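Local coordinates for protein deoxyuridine 5'-triphosphate nucleotidohydrolase (Entamoeba histolytica, PDB 3LQW) that probably hydrolyses dUTP to dUMP and diphosphate with magnesium as cofactor, supplying the precursor of thymidine nucleotides and keeping uracil out of DNA, at residues E24-P38 with S67-Y79. Numbering follows the deposited sequence.
Sequences EVLLVKKLVEDAIVP and STGVSVQIPHQCY
V70 packs against V28, and V70, S71 and L27 bury the most surface, where strand 25-30, outermost in its sheet within the chain, pairs antiparallel with 70-73 in the jelly-roll-like beta fold of trimeric dUTPases. V70 drops into the hydrophobic side of the sheet: its CB rests on V28 CG1 (3.8 Å), CG1 on the methyl of A35, and CG2 meets the ring of P38 tip to tip. With CG1 anti to the carbonyl carbon (chi1 -53°), the two methyls diverge, CG1 to A35 and CG2 to P38. L26 adds to this apolar packing through CD1, which lies against V72 CB at 3.9 Å. On the other face S71 OG sits beside K29 CB at 3.5 Å and near L31 CD2, while the extended K29 chain carries NZ to a salt bridge with E147 of the second subunit. L27 and Q73 lie side by side on that same face, L27 CD1 against the Q73 amide, whose OE1 accepts from N149 N of the second subunit. Paired backbone bonds join L27 with Q73 and K29 with S71; in the latter pair, S71 N reaches K29 O in its carbonyl plane at 3.0 Å. Along its other edge, V25 to V28 pair in parallel with a strand of the second subunit, so the sheet runs on across the interface. Past the last paired residues, L27 and Q73, a water donates to both V25 O and Q73 O, and the P75 ring lies against the former oxygen, CD 3.7 Å from V25 O. At the opposite end the chain turns a corner at G69, and G69 O receives L31 N at 2.8 Å with the A35 methyl 3.3 Å from the same oxygen.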
loop_
_atom_site.group_PDB
_atom_site.type_symbol
_atom_site.label_atom_id
_atom_site.label_comp_id
_atom_site.label_asym_id
_atom_site.label_seq_id
_atom_site.Cartn_x
_atom_site.Cartn_y
_atom_site.Cartn_z
ATOM N N GLU A 24 21.296 -10.513 -1.854
ATOM C CA GLU A 24 19.889 -10.836 -2.005
ATOM C C GLU A 24 19.575 -10.880 -3.483
ATOM O O GLU A 24 20.049 -10.040 -4.229
ATOM C CB GLU A 24 19.044 -9.764 -1.324
ATOM C CG GLU A 24 19.158 -9.792 0.179
ATOM C CD GLU A 24 18.385 -8.688 0.823
ATOM O OE1 GLU A 24 18.449 -7.535 0.348
ATOM O OE2 GLU A 24 17.750 -8.990 1.844
ATOM N N VAL A 25 18.741 -11.836 -3.885
ATOM C CA VAL A 25 18.356 -11.987 -5.298
ATOM C C VAL A 25 16.862 -12.309 -5.366
ATOM O O VAL A 25 16.381 -13.108 -4.565
ATOM C CB VAL A 25 19.166 -13.102 -6.004
ATOM C CG1 VAL A 25 18.894 -13.096 -7.495
ATOM C CG2 VAL A 25 20.624 -12.942 -5.711
ATOM N N LEU A 26 16.165 -11.681 -6.299
ATOM C CA LEU A 26 14.791 -12.049 -6.651
ATOM C C LEU A 26 14.913 -13.046 -7.799
ATOM O O LEU A 26 15.388 -12.672 -8.883
ATOM C CB LEU A 26 13.990 -10.819 -7.109
ATOM C CG LEU A 26 12.579 -11.153 -7.608
ATOM C CD1 LEU A 26 11.662 -11.568 -6.406
ATOM C CD2 LEU A 26 11.947 -9.958 -8.347
ATOM N N LEU A 27 14.480 -14.280 -7.588
ATOM C CA LEU A 27 14.495 -15.285 -8.663
ATOM C C LEU A 27 13.172 -15.205 -9.408
ATOM O O LEU A 27 12.100 -15.076 -8.776
ATOM C CB LEU A 27 14.710 -16.701 -8.129
ATOM C CG LEU A 27 15.955 -16.933 -7.321
ATOM C CD1 LEU A 27 15.935 -18.394 -6.838
ATOM C CD2 LEU A 27 17.211 -16.607 -8.095
ATOM N N VAL A 28 13.232 -15.308 -10.729
ATOM C CA VAL A 28 12.068 -15.208 -11.593
ATOM C C VAL A 28 12.012 -16.400 -12.525
ATOM O O VAL A 28 13.007 -16.697 -13.215
ATOM C CB VAL A 28 12.096 -13.915 -12.437
ATOM C CG1 VAL A 28 10.865 -13.871 -13.370
ATOM C CG2 VAL A 28 12.214 -12.681 -11.566
ATOM N N LYS A 29 10.888 -17.096 -12.569
ATOM C CA LYS A 29 10.624 -18.197 -13.514
ATOM C C LYS A 29 9.610 -17.730 -14.547
ATOM O O LYS A 29 8.518 -17.280 -14.175
ATOM C CB LYS A 29 10.111 -19.437 -12.782
ATOM C CG LYS A 29 9.740 -20.587 -13.733
ATOM C CD LYS A 29 9.089 -21.725 -13.014
ATOM C CE LYS A 29 8.682 -22.829 -13.988
ATOM N NZ LYS A 29 8.065 -23.976 -13.285
ATOM N N LYS A 30 9.942 -17.819 -15.837
ATOM C CA LYS A 30 8.984 -17.616 -16.892
ATOM C C LYS A 30 8.070 -18.826 -16.954
ATOM O O LYS A 30 8.524 -19.962 -17.153
ATOM C CB LYS A 30 9.693 -17.409 -18.229
ATOM C CG LYS A 30 10.527 -16.199 -18.368
ATOM C CD LYS A 30 11.089 -16.062 -19.830
ATOM C CE LYS A 30 12.021 -14.916 -20.017
ATOM N NZ LYS A 30 12.714 -14.969 -21.357
ATOM N N LEU A 31 6.771 -18.622 -16.849
ATOM C CA LEU A 31 5.798 -19.683 -16.956
ATOM C C LEU A 31 5.364 -19.962 -18.400
ATOM O O LEU A 31 4.774 -21.038 -18.663
ATOM C CB LEU A 31 4.567 -19.354 -16.103
ATOM C CG LEU A 31 4.913 -19.136 -14.622
ATOM C CD1 LEU A 31 3.622 -18.772 -13.882
ATOM C CD2 LEU A 31 5.615 -20.345 -14.013
ATOM N N VAL A 32 5.616 -19.001 -19.280
ATOM C CA VAL A 32 5.386 -19.114 -20.718
ATOM C C VAL A 32 6.560 -18.458 -21.408
ATOM O O VAL A 32 7.224 -17.581 -20.845
ATOM C CB VAL A 32 4.067 -18.464 -21.176
ATOM C CG1 VAL A 32 2.902 -19.295 -20.720
ATOM C CG2 VAL A 32 3.967 -17.059 -20.650
ATOM N N GLU A 33 6.882 -18.946 -22.603
ATOM C CA GLU A 33 8.136 -18.560 -23.235
ATOM C C GLU A 33 8.283 -17.078 -23.537
ATOM O O GLU A 33 9.382 -16.546 -23.527
ATOM C CB GLU A 33 8.320 -19.346 -24.536
ATOM N N ASP A 34 7.170 -16.398 -23.805
ATOM C CA ASP A 34 7.238 -14.983 -24.118
ATOM C C ASP A 34 6.968 -14.072 -22.919
ATOM O O ASP A 34 6.824 -12.869 -23.111
ATOM C CB ASP A 34 6.313 -14.604 -25.292
ATOM C CG ASP A 34 4.844 -14.918 -25.042
ATOM O OD1 ASP A 34 4.427 -15.291 -23.917
ATOM O OD2 ASP A 34 4.080 -14.797 -26.028
ATOM N N ALA A 35 6.949 -14.616 -21.704
ATOM C CA ALA A 35 6.864 -13.742 -20.513
ATOM C C ALA A 35 8.075 -12.813 -20.470
ATOM O O ALA A 35 9.178 -13.178 -20.904
ATOM C CB ALA A 35 6.811 -14.575 -19.262
ATOM N N ILE A 36 7.911 -11.625 -19.910
ATOM C CA ILE A 36 8.977 -10.660 -19.740
ATOM C C ILE A 36 9.434 -10.656 -18.295
ATOM O O ILE A 36 8.627 -10.425 -17.376
ATOM C CB ILE A 36 8.532 -9.251 -20.177
ATOM C CG1 ILE A 36 8.107 -9.246 -21.647
ATOM C CG2 ILE A 36 9.646 -8.244 -19.959
ATOM C CD1 ILE A 36 7.425 -7.955 -22.091
ATOM N N VAL A 37 10.712 -10.895 -18.064
ATOM C CA VAL A 37 11.254 -10.838 -16.720
ATOM C C VAL A 37 11.110 -9.395 -16.184
ATOM O O VAL A 37 11.506 -8.446 -16.837
ATOM C CB VAL A 37 12.749 -11.283 -16.674
ATOM C CG1 VAL A 37 13.320 -11.145 -15.291
ATOM C CG2 VAL A 37 12.901 -12.718 -17.150
ATOM N N PRO A 38 10.547 -9.248 -14.980
ATOM C CA PRO A 38 10.452 -7.924 -14.371
ATOM C C PRO A 38 11.786 -7.220 -14.292
ATOM O O PRO A 38 12.828 -7.875 -14.070
ATOM C CB PRO A 38 9.857 -8.217 -12.992
ATOM C CG PRO A 38 8.979 -9.403 -13.259
ATOM C CD PRO A 38 9.801 -10.257 -14.208
ATOM N N SER A 67 -2.508 -11.222 -15.884
ATOM C CA SER A 67 -1.441 -12.223 -15.747
ATOM C C SER A 67 -0.105 -11.648 -16.238
ATOM O O SER A 67 -0.035 -11.004 -17.259
ATOM C CB SER A 67 -1.820 -13.479 -16.521
ATOM O OG SER A 67 -2.934 -14.155 -15.947
ATOM N N THR A 68 0.945 -11.872 -15.439
ATOM C CA THR A 68 2.299 -11.430 -15.800
ATOM C C THR A 68 3.105 -12.524 -16.526
ATOM O O THR A 68 4.113 -12.194 -17.178
ATOM C CB THR A 68 3.092 -11.039 -14.581
ATOM O OG1 THR A 68 3.328 -12.184 -13.745
ATOM C CG2 THR A 68 2.435 -9.922 -13.808
ATOM N N GLY A 69 2.699 -13.774 -16.402
ATOM C CA GLY A 69 3.477 -14.843 -17.004
ATOM C C GLY A 69 4.691 -15.286 -16.229
ATOM O O GLY A 69 5.431 -16.127 -16.752
ATOM N N VAL A 70 4.922 -14.777 -15.017
ATOM C CA VAL A 70 6.052 -15.185 -14.185
ATOM C C VAL A 70 5.635 -15.592 -12.787
ATOM O O VAL A 70 4.606 -15.111 -12.283
ATOM C CB VAL A 70 7.152 -14.083 -14.118
ATOM C CG1 VAL A 70 7.564 -13.668 -15.531
ATOM C CG2 VAL A 70 6.729 -12.871 -13.297
ATOM N N SER A 71 6.461 -16.408 -12.158
ATOM C CA SER A 71 6.478 -16.649 -10.750
ATOM C C SER A 71 7.795 -16.181 -10.189
ATOM O O SER A 71 8.783 -16.038 -10.919
ATOM C CB SER A 71 6.228 -18.103 -10.421
ATOM O OG SER A 71 7.196 -18.909 -11.004
ATOM N N VAL A 72 7.841 -15.944 -8.880
ATOM C CA VAL A 72 9.029 -15.442 -8.224
ATOM C C VAL A 72 9.332 -16.108 -6.901
ATOM O O VAL A 72 8.439 -16.674 -6.238
ATOM C CB VAL A 72 8.966 -13.905 -8.001
ATOM C CG1 VAL A 72 8.714 -13.189 -9.309
ATOM C CG2 VAL A 72 7.922 -13.522 -6.942
ATOM N N GLN A 73 10.598 -15.991 -6.493
ATOM C CA GLN A 73 11.069 -16.346 -5.158
ATOM C C GLN A 73 11.674 -15.090 -4.551
ATOM O O GLN A 73 12.745 -14.647 -4.954
ATOM C CB GLN A 73 12.052 -17.488 -5.237
ATOM C CG GLN A 73 12.556 -17.975 -3.930
ATOM C CD GLN A 73 13.390 -19.262 -4.103
ATOM O OE1 GLN A 73 13.081 -20.098 -4.955
ATOM N NE2 GLN A 73 14.453 -19.395 -3.328
ATOM N N ILE A 74 10.935 -14.489 -3.622
ATOM C CA ILE A 74 11.312 -13.256 -2.923
ATOM C C ILE A 74 12.460 -13.579 -1.934
ATOM O O ILE A 74 12.420 -14.624 -1.308
ATOM C CB ILE A 74 10.081 -12.679 -2.095
ATOM C CG1 ILE A 74 8.774 -12.404 -2.902
ATOM C CG2 ILE A 74 10.467 -11.397 -1.371
ATOM C CD1 ILE A 74 8.798 -11.266 -3.949
ATOM N N PRO A 75 13.427 -12.660 -1.739
ATOM C CA PRO A 75 14.460 -12.887 -0.710
ATOM C C PRO A 75 13.880 -13.033 0.692
ATOM O O PRO A 75 12.815 -12.510 1.034
ATOM C CB PRO A 75 15.335 -11.640 -0.772
ATOM C CG PRO A 75 14.941 -10.879 -1.876
ATOM C CD PRO A 75 13.733 -11.478 -2.555
ATOM N N HIS A 76 14.648 -13.690 1.543
ATOM C CA HIS A 76 14.265 -13.970 2.901
ATOM C C HIS A 76 13.964 -12.698 3.714
ATOM O O HIS A 76 14.655 -11.704 3.612
ATOM C CB HIS A 76 15.364 -14.788 3.576
ATOM C CG HIS A 76 14.966 -15.380 4.887
ATOM N ND1 HIS A 76 13.770 -16.041 5.082
ATOM C CD2 HIS A 76 15.609 -15.398 6.078
ATOM C CE1 HIS A 76 13.698 -16.440 6.341
ATOM N NE2 HIS A 76 14.795 -16.049 6.968
ATOM N N GLN A 77 12.926 -12.789 4.551
ATOM C CA GLN A 77 12.513 -11.710 5.444
ATOM C C GLN A 77 12.039 -10.464 4.680
ATOM O O GLN A 77 12.085 -9.351 5.184
ATOM C CB GLN A 77 13.593 -11.393 6.479
ATOM C CG GLN A 77 13.795 -12.571 7.451
ATOM C CD GLN A 77 15.013 -12.450 8.315
ATOM O OE1 GLN A 77 15.966 -11.726 8.000
ATOM N NE2 GLN A 77 15.016 -13.221 9.387
ATOM N N CYS A 78 11.559 -10.700 3.462
ATOM C CA CYS A 78 10.942 -9.671 2.637
ATOM C C CYS A 78 9.646 -10.230 2.105
ATOM O O CYS A 78 9.397 -11.440 2.120
ATOM C CB CYS A 78 11.842 -9.294 1.465
ATOM S SG CYS A 78 13.448 -8.580 1.937
ATOM N N TYR A 79 8.820 -9.343 1.552
ATOM C CA TYR A 79 7.728 -9.748 0.680
ATOM C C TYR A 79 7.694 -8.818 -0.539
ATOM O O TYR A 79 8.365 -7.788 -0.544
ATOM C CB TYR A 79 6.385 -9.801 1.422
ATOM C CG TYR A 79 5.703 -8.479 1.539
ATOM C CD1 TYR A 79 6.149 -7.539 2.437
ATOM C CD2 TYR A 79 4.612 -8.151 0.754
ATOM C CE1 TYR A 79 5.537 -6.309 2.574
ATOM C CE2 TYR A 79 3.993 -6.900 0.871
ATOM C CZ TYR A 79 4.477 -5.968 1.768
ATOM O OH TYR A 79 3.836 -4.770 1.890
HETATM O O HOH W 1 17.240 -11.400 2.887
HETATM O O HOH W 2 15.203 -15.197 -3.635
HETATM O O HOH W 3 5.068 -10.887 -19.285
#